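Local coordinates for activator of Hsp90 ATPase homologue 1/2-like C-terminal domain-containing protein (Mycobacterium smegmatis, PDB 3UID) that is probably a toxin, a structural homologue of Mycobacterium tuberculosis Rv2035, a type II toxin involved in the hypoxic response, and belongs to the AHA1 family, at residues G60-F65 with W78-V83; F91-A96 with P107-V112; T14-A19 with R123-G128; R27-Y32 with H87-L92. All blocks are in the same frame, centred on the assembly; numbering follows the deposited sequence. Where two conformers were deposited one is given.

All four contacts lie on one antiparallel sheet and the helices packed on it, consistent with the helix-grip (Bet v 1-like) fold of the family. Contact 3 joins early strand 14-21 to late strand 121-129, so the other three fall within the chain it spans. Contact 4 sets helix 25-33 against the start of strand 88-96. Contact 1 is the hairpin of strands 61-67 and 73-84. Contact 2 pairs strand 88-96 with strand 109-118. Centres of contacts 1 and 2 are about 9 Å apart, those of contacts 1 and 3 about 18 Å. A hydrogen bond between the hydroxyls of Tyr32 and Tyr126 links contact 4 to contact 3. Contacts 1 to 3 thus build the sheet, and contact 4 seats a helix on it.

Contact 1 of 4, residues G60-F65 with W78-V83; sequences GRVTYF and WEITAV
Trp78 N gives its hydrogen to Val62 O at 2.7 Å, in the carbonyl plane and nearly straight at 166°. The return bond runs from Val62 N to Trp78 O at 3.0 Å and uses a lone pair in the carbonyl plane. The same Trp78 O also takes a CA-H contact from Arg61, so two groups of the neighbouring strand approach it. Next along, Ile80 N bonds to Gly60 O at 2.9 Å, with the donor tilted from the carbonyl plane. Ile80 CG1 comes within 3.6 Å of Gly60 O. These bonds tie strands 61-67 and 73-84 into an antiparallel beta hairpin. Val62 and Trp78 form a hydrogen-bonded pair, and Arg61 and Glu79 a non-hydrogen-bonded one. The side chains of Val62 and Trp78 run side by side, with Val62 CG2 4.0 Å from Trp78 CE3. Tyr64 turns its edge to the five-membered ring of Trp78 in an offset edge-to-face pair, planes at 73°. Tyr64 CE1 comes 3.6 Å from Trp78 CD1. Tyr64 has its CG folded back over its own main chain (chi1 57°), which carries the ring toward the tryptophan. The phenol OH goes on to hydrogen-bond Asp93. On the other face of the sheet, Arg61 and Glu79 lie alongside each other. Their salt bridge, Arg61 NH2 to Glu79 OE2 at 3.2 Å, works by charge alone, because the oxygen lies well out of the guanidinium plane. Glu79 CG sits over the centre of that guanidinium.

Contact 2 of 4, residues F91-A96 with P107-V112; sequences FLDGFA and PVSTNV
Phe91 holds its CG in the position flanked by main-chain N and C alike (chi1 61°), while Asn111 has CG opposite its own carbonyl carbon (chi1 -57°). These turns lay the asparagine over one face of the ring. Asn111 CB makes a CH-pi contact 3.6 Å from the ring centroid of Phe91, and the amide plane is only 11° from the ring plane. The backbones pair antiparallel. Phe91 N bonds to Asn111 O at 3.0 Å, and Asn111 N returns a more bent bond to Phe91 O at 2.8 Å. Asp93 and Ser109 exchange a second pair of bonds, Asp93 N to Ser109 O at 2.9 Å and Ser109 N to Asp93 O at 3.0 Å. This joins strands 88-96 and 109-118 in the middle of the antiparallel sheet. On the face of Leu92 and Thr110, Leu92 CD2 and Thr110 CG2 make a short, possibly strained contact. Leu92 CB also touches Val108 CG2. On the face of Phe91, Trp78 stacks on its ring. The Phe91 ring thus has both an aliphatic CH group and an indole as neighbours, and dispersion between the ring and each of them probably adds to the backbone pairing.

Contact 3 of 4, residues T14-A19 with R123-G128; sequences TLTITA and RATYVG
Segments 14-19 and 123-128 run antiparallel, their axes at 168°, and six backbone hydrogen bonds, N to O in both directions, join Leu15 with Gly128, Ile17 with Tyr126 and Ala19 with Ala124. Between these pairs, Thr16 faces Val127 and Thr18 faces Thr125 on the other face of the sheet. Thr16 OG1 rests alongside the valine methyls, 3.7 Å from Val127 CG2. Thr16 CG2, anti to its own backbone nitrogen, meets Thr125 CG2 at 3.7 Å. A water sits between the next pair: its oxygen lies 3.2 Å from Thr125 OG1, and its distance to Thr18 OG1 is unusually short and doubtful. The pairing ties an early strand to a late one, which brings distant parts of the chain together in one antiparallel sheet. Helix 144-158 covers the face of Leu15, Ile17 and Ala19. On that face the Tyr126 ring turns its edge to the neighbouring strand. Ile17 O lies in the plane of the ring, 3.3 Å from Tyr126 CD2, and Ala19 CB stands near the same edge. The phenol hydroxyl reaches Tyr32 OH by a hydrogen bond. At the far end, Thr18 CG2 packs 4.0 Å from Arg123 CG.

Contact 4 of 4, residues R27-Y32 with H87-L92; sequences RIWQIY and HSFSFL
Phe89 reaches from strand 88-96 into an aromatic cluster with Trp29 and Tyr32 of helix 25-33, where this helix packs on the antiparallel sheet. Its CB lies 4.1 Å from Trp29 CH2. The first torsion (chi1 68°) keeps CG close above the strand's own backbone and turns the ring toward the helix. CD2 then comes 3.8 Å from Trp29 CZ3, and farther out CE2 meets Tyr32 CB at 3.6 Å. At the tip, CZ lies 3.9 Å from both CB and CD1 of Tyr32. The phenylalanine presents its edge to the face of the indole six-membered ring, an offset edge-to-face pair with planes at 87°. Against Tyr32 the ring is oblique, with planes at 52°. Trp29 has its CG opposite the backbone N, which swings the indole out to the strand. The contact is buried and largely apolar. The Tyr32 ring also meets Phe115. Helix 144-158 adds Ile155 against Tyr32. At the rim of the indole a backbone oxygen approaches near the ring plane: Ser88 O lies 3.4 Å from Trp29 CH2.

Contact 1 of 4, residues G60-F65 with W78-V83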
loop_
_atom_site.group_PDB
_atom_site.type_symbol
_atom_site.label_atom_id
_atom_site.label_comp_id
_atom_site.label_asym_id
_atom_site.label_seq_id
_atom_site.Cartn_x
_atom_site.Cartn_y
_atom_site.Cartn_z
ATOM N N GLY A 60 -12.530 -6.466 8.481
ATOM C CA GLY A 60 -12.729 -6.641 7.057
ATOM C C GLY A 60 -11.482 -7.165 6.376
ATOM O O GLY A 60 -10.429 -7.290 6.999
ATOM N N ARG A 61 -11.619 -7.499 5.100
ATOM C CA ARG A 61 -10.492 -7.943 4.293
ATOM C C ARG A 61 -10.424 -7.174 2.986
ATOM O O ARG A 61 -11.451 -6.766 2.426
ATOM C CB ARG A 61 -10.606 -9.434 3.982
ATOM C CG ARG A 61 -10.282 -10.323 5.134
ATOM C CD ARG A 61 -10.064 -11.748 4.666
ATOM N NE ARG A 61 -9.776 -12.623 5.797
ATOM C CZ ARG A 61 -8.670 -13.346 5.929
ATOM N NH1 ARG A 61 -7.735 -13.325 4.983
ATOM N NH2 ARG A 61 -8.515 -14.111 7.003
ATOM N N VAL A 62 -9.204 -6.975 2.504
ATOM C CA VAL A 62 -8.975 -6.548 1.128
ATOM C C VAL A 62 -8.127 -7.620 0.471
ATOM O O VAL A 62 -7.091 -8.011 1.008
ATOM C CB VAL A 62 -8.240 -5.209 1.041
ATOM C CG1 VAL A 62 -8.012 -4.815 -0.426
ATOM C CG2 VAL A 62 -9.015 -4.124 1.786
ATOM N N THR A 63 -8.558 -8.096 -0.687
ATOM C CA THR A 63 -7.772 -9.096 -1.424
ATOM C C THR A 63 -7.440 -8.572 -2.808
ATOM O O THR A 63 -8.247 -7.890 -3.421
ATOM C CB THR A 63 -8.489 -10.445 -1.523
ATOM O OG1 THR A 63 -9.729 -10.298 -2.243
ATOM C CG2 THR A 63 -8.777 -10.974 -0.125
ATOM N N TYR A 64 -6.245 -8.864 -3.300
ATOM C CA TYR A 64 -5.791 -8.207 -4.527
ATOM C C TYR A 64 -4.800 -9.029 -5.342
ATOM O O TYR A 64 -4.083 -9.896 -4.809
ATOM C CB TYR A 64 -5.133 -6.864 -4.184
ATOM C CG TYR A 64 -3.981 -6.993 -3.215
ATOM C CD1 TYR A 64 -4.165 -6.745 -1.859
ATOM C CD2 TYR A 64 -2.723 -7.403 -3.647
ATOM C CE1 TYR A 64 -3.116 -6.874 -0.959
ATOM C CE2 TYR A 64 -1.671 -7.542 -2.749
ATOM C CZ TYR A 64 -1.880 -7.266 -1.409
ATOM O OH TYR A 64 -0.845 -7.406 -0.511
ATOM N N PHE A 65 -4.767 -8.750 -6.637
ATOM C CA PHE A 65 -3.699 -9.222 -7.507
ATOM C C PHE A 65 -2.882 -8.025 -7.945
ATOM O O PHE A 65 -3.434 -6.958 -8.219
ATOM C CB PHE A 65 -4.255 -9.905 -8.761
ATOM C CG PHE A 65 -5.099 -11.111 -8.483
ATOM C CD1 PHE A 65 -4.663 -12.090 -7.616
ATOM C CD2 PHE A 65 -6.333 -11.263 -9.101
ATOM C CE1 PHE A 65 -5.436 -13.211 -7.369
ATOM C CE2 PHE A 65 -7.113 -12.385 -8.862
ATOM C CZ PHE A 65 -6.662 -13.359 -7.988
ATOM N N TRP A 78 -5.185 -8.101 2.877
ATOM C CA TRP A 78 -5.096 -7.292 4.081
ATOM C C TRP A 78 -6.183 -7.753 5.048
ATOM O O TRP A 78 -7.344 -7.899 4.652
ATOM C CB TRP A 78 -5.339 -5.828 3.749
ATOM C CG TRP A 78 -4.313 -5.138 2.901
ATOM C CD1 TRP A 78 -3.128 -5.639 2.433
ATOM C CD2 TRP A 78 -4.397 -3.801 2.420
ATOM N NE1 TRP A 78 -2.463 -4.682 1.707
ATOM C CE2 TRP A 78 -3.225 -3.545 1.679
ATOM C CE3 TRP A 78 -5.347 -2.782 2.562
ATOM C CZ2 TRP A 78 -2.992 -2.318 1.052
ATOM C CZ3 TRP A 78 -5.106 -1.560 1.949
ATOM C CH2 TRP A 78 -3.932 -1.337 1.216
ATOM N N GLU A 79 -5.817 -7.973 6.311
ATOM C CA GLU A 79 -6.809 -8.120 7.377
ATOM C C GLU A 79 -6.851 -6.795 8.116
ATOM O O GLU A 79 -5.889 -6.425 8.795
ATOM C CB GLU A 79 -6.447 -9.263 8.334
ATOM C CG GLU A 79 -6.326 -10.625 7.656
ATOM C CD GLU A 79 -5.996 -11.752 8.624
ATOM O OE1 GLU A 79 -5.944 -11.520 9.853
ATOM O OE2 GLU A 79 -5.792 -12.887 8.145
ATOM N N ILE A 80 -7.956 -6.069 7.966
ATOM C CA ILE A 80 -8.080 -4.740 8.557
ATOM C C ILE A 80 -8.281 -4.825 10.066
ATOM O O ILE A 80 -9.180 -5.521 10.545
ATOM C CB ILE A 80 -9.239 -3.941 7.918
ATOM C CG1 ILE A 80 -9.142 -3.977 6.393
ATOM C CG2 ILE A 80 -9.249 -2.510 8.427
ATOM C CD1 ILE A 80 -7.887 -3.376 5.814
ATOM N N THR A 81 -7.433 -4.120 10.815
ATOM C CA THR A 81 -7.539 -4.142 12.270
ATOM C C THR A 81 -8.085 -2.850 12.895
ATOM O O THR A 81 -8.680 -2.889 13.975
ATOM C CB THR A 81 -6.196 -4.494 12.924
ATOM O OG1 THR A 81 -5.221 -3.519 12.547
ATOM C CG2 THR A 81 -5.733 -5.886 12.490
ATOM N N ALA A 82 -7.890 -1.720 12.223
ATOM C CA ALA A 82 -8.390 -0.445 12.729
ATOM C C ALA A 82 -8.694 0.484 11.572
ATOM O O ALA A 82 -7.998 0.451 10.559
ATOM C CB ALA A 82 -7.369 0.192 13.663
ATOM N N VAL A 83 -9.736 1.302 11.721
ATOM C CA VAL A 83 -10.101 2.290 10.714
ATOM C C VAL A 83 -10.509 3.592 11.409
ATOM O O VAL A 83 -11.423 3.606 12.224
ATOM C CB VAL A 83 -11.259 1.780 9.827
ATOM C CG1 VAL A 83 -11.654 2.839 8.797
ATOM C CG2 VAL A 83 -10.875 0.473 9.141
#

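Contact 2 of 4, residues F91-A96 with P107-V112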
loop_
_atom_site.group_PDB
_atom_site.type_symbol
_atom_site.label_atom_id
_atom_site.label_comp_id
_atom_site.label_asym_id
_atom_site.label_seq_id
_atom_site.Cartn_x
_atom_site.Cartn_y
_atom_site.Cartn_z
ATOM N N PHE A 91 -3.585 -2.614 9.343
ATOM C CA PHE A 91 -3.893 -3.931 8.798
ATOM C C PHE A 91 -2.707 -4.868 8.840
ATOM O O PHE A 91 -1.544 -4.432 8.902
ATOM C CB PHE A 91 -4.407 -3.829 7.346
ATOM C CG PHE A 91 -3.415 -3.222 6.381
ATOM C CD1 PHE A 91 -2.538 -4.027 5.658
ATOM C CD2 PHE A 91 -3.375 -1.839 6.194
ATOM C CE1 PHE A 91 -1.622 -3.457 4.760
ATOM C CE2 PHE A 91 -2.467 -1.252 5.298
ATOM C CZ PHE A 91 -1.603 -2.062 4.575
ATOM N N LEU A 92 -3.010 -6.157 8.810
ATOM C CA LEU A 92 -1.987 -7.179 8.624
ATOM C C LEU A 92 -1.970 -7.558 7.144
ATOM O O LEU A 92 -3.013 -7.688 6.517
ATOM C CB LEU A 92 -2.312 -8.404 9.483
ATOM C CG LEU A 92 -2.597 -8.070 10.945
ATOM C CD1 LEU A 92 -3.308 -9.209 11.651
ATOM C CD2 LEU A 92 -1.308 -7.693 11.654
ATOM N N ASP A 93 -0.784 -7.710 6.573
ATOM C CA ASP A 93 -0.685 -8.037 5.149
ATOM C C ASP A 93 0.057 -9.346 4.913
ATOM O O ASP A 93 1.110 -9.583 5.508
ATOM C CB ASP A 93 0.007 -6.884 4.418
ATOM C CG ASP A 93 0.340 -7.218 2.981
ATOM O OD1 ASP A 93 -0.597 -7.318 2.161
ATOM O OD2 ASP A 93 1.541 -7.394 2.672
ATOM N N GLY A 94 -0.497 -10.187 4.038
ATOM C CA GLY A 94 0.123 -11.457 3.704
ATOM C C GLY A 94 0.170 -11.729 2.210
ATOM O O GLY A 94 -0.654 -11.214 1.461
ATOM N N PHE A 95 1.138 -12.534 1.787
ATOM C CA PHE A 95 1.254 -12.962 0.394
ATOM C C PHE A 95 0.469 -14.242 0.182
ATOM O O PHE A 95 0.379 -15.075 1.088
ATOM C CB PHE A 95 2.717 -13.208 0.025
ATOM C CG PHE A 95 3.555 -11.965 0.044
ATOM C CD1 PHE A 95 3.349 -10.964 -0.895
ATOM C CD2 PHE A 95 4.534 -11.787 1.006
ATOM C CE1 PHE A 95 4.117 -9.815 -0.878
ATOM C CE2 PHE A 95 5.304 -10.640 1.027
ATOM C CZ PHE A 95 5.094 -9.653 0.089
ATOM N N ALA A 96 -0.079 -14.413 -1.022
ATOM C CA ALA A 96 -0.947 -15.557 -1.295
ATOM C C ALA A 96 -0.910 -16.037 -2.746
ATOM O O ALA A 96 -0.355 -15.371 -3.624
ATOM C CB ALA A 96 -2.393 -15.225 -0.900
ATOM N N PRO A 107 5.793 -14.719 7.487
ATOM C CA PRO A 107 4.686 -14.263 8.339
ATOM C C PRO A 107 4.108 -12.965 7.796
ATOM O O PRO A 107 4.730 -12.327 6.938
ATOM C CB PRO A 107 5.365 -13.996 9.680
ATOM C CG PRO A 107 6.792 -13.651 9.316
ATOM C CD PRO A 107 7.113 -14.474 8.092
ATOM N N VAL A 108 2.938 -12.564 8.288
ATOM C CA VAL A 108 2.374 -11.287 7.871
ATOM C C VAL A 108 3.224 -10.126 8.391
ATOM O O VAL A 108 3.985 -10.272 9.346
ATOM C CB VAL A 108 0.908 -11.099 8.371
ATOM C CG1 VAL A 108 0.002 -12.199 7.818
ATOM C CG2 VAL A 108 0.842 -11.050 9.909
ATOM N N SER A 109 3.085 -8.972 7.746
ATOM C CA SER A 109 3.613 -7.724 8.267
ATOM C C SER A 109 2.442 -6.971 8.883
ATOM O O SER A 109 1.282 -7.249 8.556
ATOM C CB SER A 109 4.251 -6.906 7.135
ATOM O OG SER A 109 3.300 -6.606 6.116
ATOM N N THR A 110 2.738 -6.068 9.814
ATOM C CA THR A 110 1.718 -5.193 10.388
ATOM C C THR A 110 1.933 -3.792 9.823
ATOM O O THR A 110 3.060 -3.352 9.659
ATOM C CB THR A 110 1.781 -5.176 11.924
ATOM O OG1 THR A 110 2.944 -4.461 12.360
ATOM C CG2 THR A 110 1.838 -6.584 12.459
ATOM N N ASN A 111 0.852 -3.091 9.517
ATOM C CA ASN A 111 0.958 -1.870 8.740
ATOM C C ASN A 111 0.053 -0.807 9.294
ATOM O O ASN A 111 -1.065 -1.108 9.707
ATOM C CB ASN A 111 0.549 -2.152 7.302
ATOM C CG ASN A 111 1.371 -3.248 6.689
ATOM O OD1 ASN A 111 1.075 -4.444 6.851
ATOM N ND2 ASN A 111 2.430 -2.862 6.010
ATOM N N VAL A 112 0.555 0.427 9.325
ATOM C CA VAL A 112 -0.252 1.585 9.675
ATOM C C VAL A 112 -0.069 2.678 8.619
ATOM O O VAL A 112 1.048 3.142 8.385
ATOM C CB VAL A 112 0.113 2.161 11.038
ATOM C CG1 VAL A 112 -0.861 3.293 11.407
ATOM C CG2 VAL A 112 0.084 1.073 12.095
#

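Contact 3 of 4, residues T14-A19 with R123-G128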
loop_
_atom_site.group_PDB
_atom_site.type_symbol
_atom_site.label_atom_id
_atom_site.label_comp_id
_atom_site.label_asym_id
_atom_site.label_seq_id
_atom_site.Cartn_x
_atom_site.Cartn_y
_atom_site.Cartn_z
ATOM N N THR A 14 11.308 -1.912 10.620
ATOM C CA THR A 14 10.274 -1.190 9.887
ATOM C C THR A 14 10.761 -0.671 8.548
ATOM O O THR A 14 11.934 -0.325 8.388
ATOM C CB THR A 14 9.686 -0.002 10.685
ATOM O OG1 THR A 14 10.733 0.887 11.098
ATOM C CG2 THR A 14 8.934 -0.508 11.912
ATOM N N LEU A 15 9.847 -0.655 7.585
ATOM C CA LEU A 15 10.050 0.067 6.333
ATOM C C LEU A 15 8.988 1.150 6.234
ATOM O O LEU A 15 7.793 0.860 6.207
ATOM C CB LEU A 15 9.966 -0.877 5.130
ATOM C CG LEU A 15 9.960 -0.182 3.770
ATOM C CD1 LEU A 15 11.282 0.527 3.514
ATOM C CD2 LEU A 15 9.679 -1.183 2.664
ATOM N N THR A 16 9.430 2.404 6.230
ATOM C CA THR A 16 8.524 3.541 6.202
ATOM C C THR A 16 8.709 4.319 4.913
ATOM O O THR A 16 9.830 4.698 4.559
ATOM C CB THR A 16 8.755 4.457 7.418
ATOM O OG1 THR A 16 8.520 3.710 8.619
ATOM C CG2 THR A 16 7.799 5.623 7.387
ATOM N N ILE A 17 7.614 4.500 4.191
ATOM C CA ILE A 17 7.623 5.326 2.999
ATOM C C ILE A 17 6.753 6.549 3.273
ATOM O O ILE A 17 5.643 6.439 3.802
ATOM C CB ILE A 17 7.123 4.540 1.784
ATOM C CG1 ILE A 17 8.046 3.339 1.549
ATOM C CG2 ILE A 17 7.063 5.449 0.563
ATOM C CD1 ILE A 17 7.865 2.658 0.213
ATOM N N THR A 18 7.284 7.720 2.956
ATOM C CA THR A 18 6.556 8.962 3.151
ATOM C C THR A 18 6.303 9.586 1.787
ATOM O O THR A 18 7.164 9.542 0.903
ATOM C CB THR A 18 7.357 9.937 4.038
ATOM O OG1 THR A 18 7.715 9.291 5.267
ATOM C CG2 THR A 18 6.542 11.192 4.344
ATOM N N ALA A 19 5.105 10.127 1.608
ATOM C CA ALA A 19 4.744 10.807 0.372
ATOM C C ALA A 19 4.066 12.114 0.694
ATOM O O ALA A 19 3.535 12.289 1.788
ATOM C CB ALA A 19 3.787 9.955 -0.438
ATOM N N ARG A 123 0.345 14.762 3.819
ATOM C CA ARG A 123 1.495 13.904 4.008
ATOM C C ARG A 123 0.981 12.520 4.371
ATOM O O ARG A 123 0.171 12.370 5.304
ATOM C CB ARG A 123 2.396 14.428 5.119
ATOM C CG ARG A 123 3.479 13.427 5.509
ATOM C CD ARG A 123 4.413 14.010 6.542
ATOM N NE ARG A 123 5.157 15.140 5.994
ATOM C CZ ARG A 123 6.024 15.868 6.689
ATOM N NH1 ARG A 123 6.254 15.587 7.965
ATOM N NH2 ARG A 123 6.660 16.878 6.109
ATOM N N ALA A 124 1.431 11.522 3.626
ATOM C CA ALA A 124 1.059 10.137 3.884
ATOM C C ALA A 124 2.265 9.385 4.393
ATOM O O ALA A 124 3.324 9.429 3.764
ATOM C CB ALA A 124 0.555 9.487 2.620
ATOM N N THR A 125 2.096 8.681 5.510
ATOM C CA THR A 125 3.168 7.881 6.070
ATOM C C THR A 125 2.712 6.435 6.115
ATOM O O THR A 125 1.686 6.124 6.725
ATOM C CB THR A 125 3.545 8.353 7.478
ATOM O OG1 THR A 125 3.898 9.748 7.428
ATOM C CG2 THR A 125 4.725 7.558 8.005
ATOM N N TYR A 126 3.455 5.569 5.436
ATOM C CA TYR A 126 3.126 4.156 5.357
ATOM C C TYR A 126 4.192 3.364 6.110
ATOM O O TYR A 126 5.331 3.249 5.644
ATOM C CB TYR A 126 3.115 3.712 3.894
ATOM C CG TYR A 126 2.264 4.554 2.946
ATOM C CD1 TYR A 126 0.956 4.193 2.652
ATOM C CD2 TYR A 126 2.787 5.684 2.322
ATOM C CE1 TYR A 126 0.189 4.936 1.747
ATOM C CE2 TYR A 126 2.026 6.443 1.421
ATOM C CZ TYR A 126 0.731 6.059 1.145
ATOM O OH TYR A 126 -0.039 6.797 0.261
ATOM N N VAL A 127 3.822 2.831 7.269
ATOM C CA VAL A 127 4.777 2.143 8.136
ATOM C C VAL A 127 4.472 0.653 8.183
ATOM O O VAL A 127 3.406 0.247 8.655
ATOM C CB VAL A 127 4.754 2.677 9.585
ATOM C CG1 VAL A 127 5.776 1.935 10.455
ATOM C CG2 VAL A 127 5.009 4.191 9.623
ATOM N N GLY A 128 5.418 -0.148 7.707
ATOM C CA GLY A 128 5.308 -1.601 7.727
ATOM C C GLY A 128 6.286 -2.180 8.726
ATOM O O GLY A 128 7.474 -1.851 8.687
HETATM O O HOH W 1 7.083 10.175 7.555
#

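Contact 4 of 4, residues R27-Y32 with H87-L92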
loop_
_atom_site.group_PDB
_atom_site.type_symbol
_atom_site.label_atom_id
_atom_site.label_comp_id
_atom_site.label_asym_id
_atom_site.label_seq_id
_atom_site.Cartn_x
_atom_site.Cartn_y
_atom_site.Cartn_z
ATOM N N ARG A 27 -9.600 13.553 0.311
ATOM C CA ARG A 27 -9.425 12.991 -1.040
ATOM C C ARG A 27 -8.537 11.738 -1.061
ATOM O O ARG A 27 -8.880 10.735 -1.689
ATOM C CB ARG A 27 -8.839 14.029 -2.002
ATOM C CG ARG A 27 -8.438 13.400 -3.360
ATOM C CD ARG A 27 -9.688 13.019 -4.116
ATOM N NE ARG A 27 -9.422 12.291 -5.365
ATOM C CZ ARG A 27 -9.450 10.964 -5.478
ATOM N NH1 ARG A 27 -9.711 10.206 -4.422
ATOM N NH2 ARG A 27 -9.216 10.388 -6.648
ATOM N N ILE A 28 -7.384 11.800 -0.396
ATOM C CA ILE A 28 -6.474 10.669 -0.344
ATOM C C ILE A 28 -7.129 9.466 0.331
ATOM O O ILE A 28 -6.937 8.332 -0.088
ATOM C CB ILE A 28 -5.148 11.053 0.340
ATOM C CG1 ILE A 28 -4.529 12.266 -0.363
ATOM C CG2 ILE A 28 -4.177 9.887 0.307
ATOM C CD1 ILE A 28 -4.173 12.026 -1.831
ATOM N N TRP A 29 -7.924 9.713 1.369
ATOM C CA TRP A 29 -8.619 8.627 2.038
ATOM C C TRP A 29 -9.425 7.793 1.035
ATOM O O TRP A 29 -9.454 6.568 1.119
ATOM C CB TRP A 29 -9.552 9.162 3.130
ATOM C CG TRP A 29 -10.283 8.063 3.831
ATOM C CD1 TRP A 29 -11.546 7.606 3.561
ATOM C CD2 TRP A 29 -9.782 7.246 4.888
ATOM N NE1 TRP A 29 -11.870 6.577 4.408
ATOM C CE2 TRP A 29 -10.800 6.330 5.229
ATOM C CE3 TRP A 29 -8.577 7.210 5.595
ATOM C CZ2 TRP A 29 -10.645 5.391 6.242
ATOM C CZ3 TRP A 29 -8.424 6.267 6.596
ATOM C CH2 TRP A 29 -9.450 5.377 6.914
ATOM N N GLN A 30 -10.074 8.469 0.095
ATOM C CA GLN A 30 -10.940 7.799 -0.872
ATOM C C GLN A 30 -10.198 6.924 -1.880
ATOM O O GLN A 30 -10.803 6.026 -2.490
ATOM C CB GLN A 30 -11.827 8.820 -1.594
ATOM C CG GLN A 30 -12.831 9.500 -0.687
ATOM C CD GLN A 30 -13.804 8.526 -0.023
ATOM O OE1 GLN A 30 -14.128 7.476 -0.588
ATOM N NE2 GLN A 30 -14.258 8.867 1.168
ATOM N N ILE A 31 -8.906 7.181 -2.065
ATOM C CA ILE A 31 -8.057 6.294 -2.863
ATOM C C ILE A 31 -8.106 4.869 -2.291
ATOM O O ILE A 31 -8.166 3.883 -3.041
ATOM C CB ILE A 31 -6.588 6.781 -2.895
ATOM C CG1 ILE A 31 -6.455 8.153 -3.587
ATOM C CG2 ILE A 31 -5.672 5.733 -3.550
ATOM C CD1 ILE A 31 -6.636 8.105 -5.080
ATOM N N TYR A 32 -8.068 4.768 -0.961
ATOM C CA TYR A 32 -8.048 3.481 -0.269
ATOM C C TYR A 32 -9.443 2.957 0.051
ATOM O O TYR A 32 -9.647 1.749 0.124
ATOM C CB TYR A 32 -7.185 3.588 0.997
ATOM C CG TYR A 32 -5.783 3.964 0.611
ATOM C CD1 TYR A 32 -4.879 2.999 0.198
ATOM C CD2 TYR A 32 -5.386 5.298 0.581
ATOM C CE1 TYR A 32 -3.598 3.349 -0.216
ATOM C CE2 TYR A 32 -4.107 5.660 0.175
ATOM C CZ TYR A 32 -3.219 4.678 -0.214
ATOM O OH TYR A 32 -1.959 5.030 -0.627
ATOM N N HIS A 87 -7.995 9.808 8.818
ATOM C CA HIS A 87 -6.588 9.971 9.178
ATOM C C HIS A 87 -5.746 8.705 9.167
ATOM O O HIS A 87 -4.544 8.782 8.965
ATOM C CB HIS A 87 -6.434 10.687 10.515
ATOM C CG HIS A 87 -6.725 12.152 10.440
ATOM N ND1 HIS A 87 -7.821 12.722 11.049
ATOM C CD2 HIS A 87 -6.071 13.161 9.815
ATOM C CE1 HIS A 87 -7.829 14.021 10.808
ATOM N NE2 HIS A 87 -6.778 14.314 10.064
ATOM N N SER A 88 -6.351 7.541 9.366
ATOM C CA SER A 88 -5.512 6.345 9.460
ATOM C C SER A 88 -6.287 5.048 9.323
ATOM O O SER A 88 -7.478 5.003 9.635
ATOM C CB SER A 88 -4.791 6.346 10.818
ATOM O OG SER A 88 -3.773 5.360 10.879
ATOM N N PHE A 89 -5.617 4.010 8.817
ATOM C CA PHE A 89 -6.100 2.640 8.960
ATOM C C PHE A 89 -4.929 1.696 9.175
ATOM O O PHE A 89 -3.785 2.033 8.858
ATOM C CB PHE A 89 -7.072 2.198 7.837
ATOM C CG PHE A 89 -6.453 2.068 6.463
ATOM C CD1 PHE A 89 -5.987 0.838 6.014
ATOM C CD2 PHE A 89 -6.367 3.164 5.615
ATOM C CE1 PHE A 89 -5.435 0.698 4.734
ATOM C CE2 PHE A 89 -5.819 3.030 4.331
ATOM C CZ PHE A 89 -5.351 1.790 3.896
ATOM N N SER A 90 -5.210 0.543 9.767
ATOM C CA SER A 90 -4.167 -0.403 10.139
ATOM C C SER A 90 -4.568 -1.786 9.685
ATOM O O SER A 90 -5.761 -2.110 9.665
ATOM C CB SER A 90 -3.980 -0.405 11.652
ATOM O OG SER A 90 -3.609 0.885 12.121
ATOM N N PHE A 91 -3.585 -2.614 9.343
ATOM C CA PHE A 91 -3.893 -3.931 8.798
ATOM C C PHE A 91 -2.707 -4.868 8.840
ATOM O O PHE A 91 -1.544 -4.432 8.902
ATOM C CB PHE A 91 -4.407 -3.829 7.346
ATOM C CG PHE A 91 -3.415 -3.222 6.381
ATOM C CD1 PHE A 91 -2.538 -4.027 5.658
ATOM C CD2 PHE A 91 -3.375 -1.839 6.194
ATOM C CE1 PHE A 91 -1.622 -3.457 4.760
ATOM C CE2 PHE A 91 -2.467 -1.252 5.298
ATOM C CZ PHE A 91 -1.603 -2.062 4.575
ATOM N N LEU A 92 -3.010 -6.157 8.810
ATOM C CA LEU A 92 -1.987 -7.179 8.624
ATOM C C LEU A 92 -1.970 -7.558 7.144
ATOM O O LEU A 92 -3.013 -7.688 6.517
ATOM C CB LEU A 92 -2.312 -8.404 9.483
ATOM C CG LEU A 92 -2.597 -8.070 10.945
ATOM C CD1 LEU A 92 -3.308 -9.209 11.651
ATOM C CD2 LEU A 92 -1.308 -7.693 11.654
#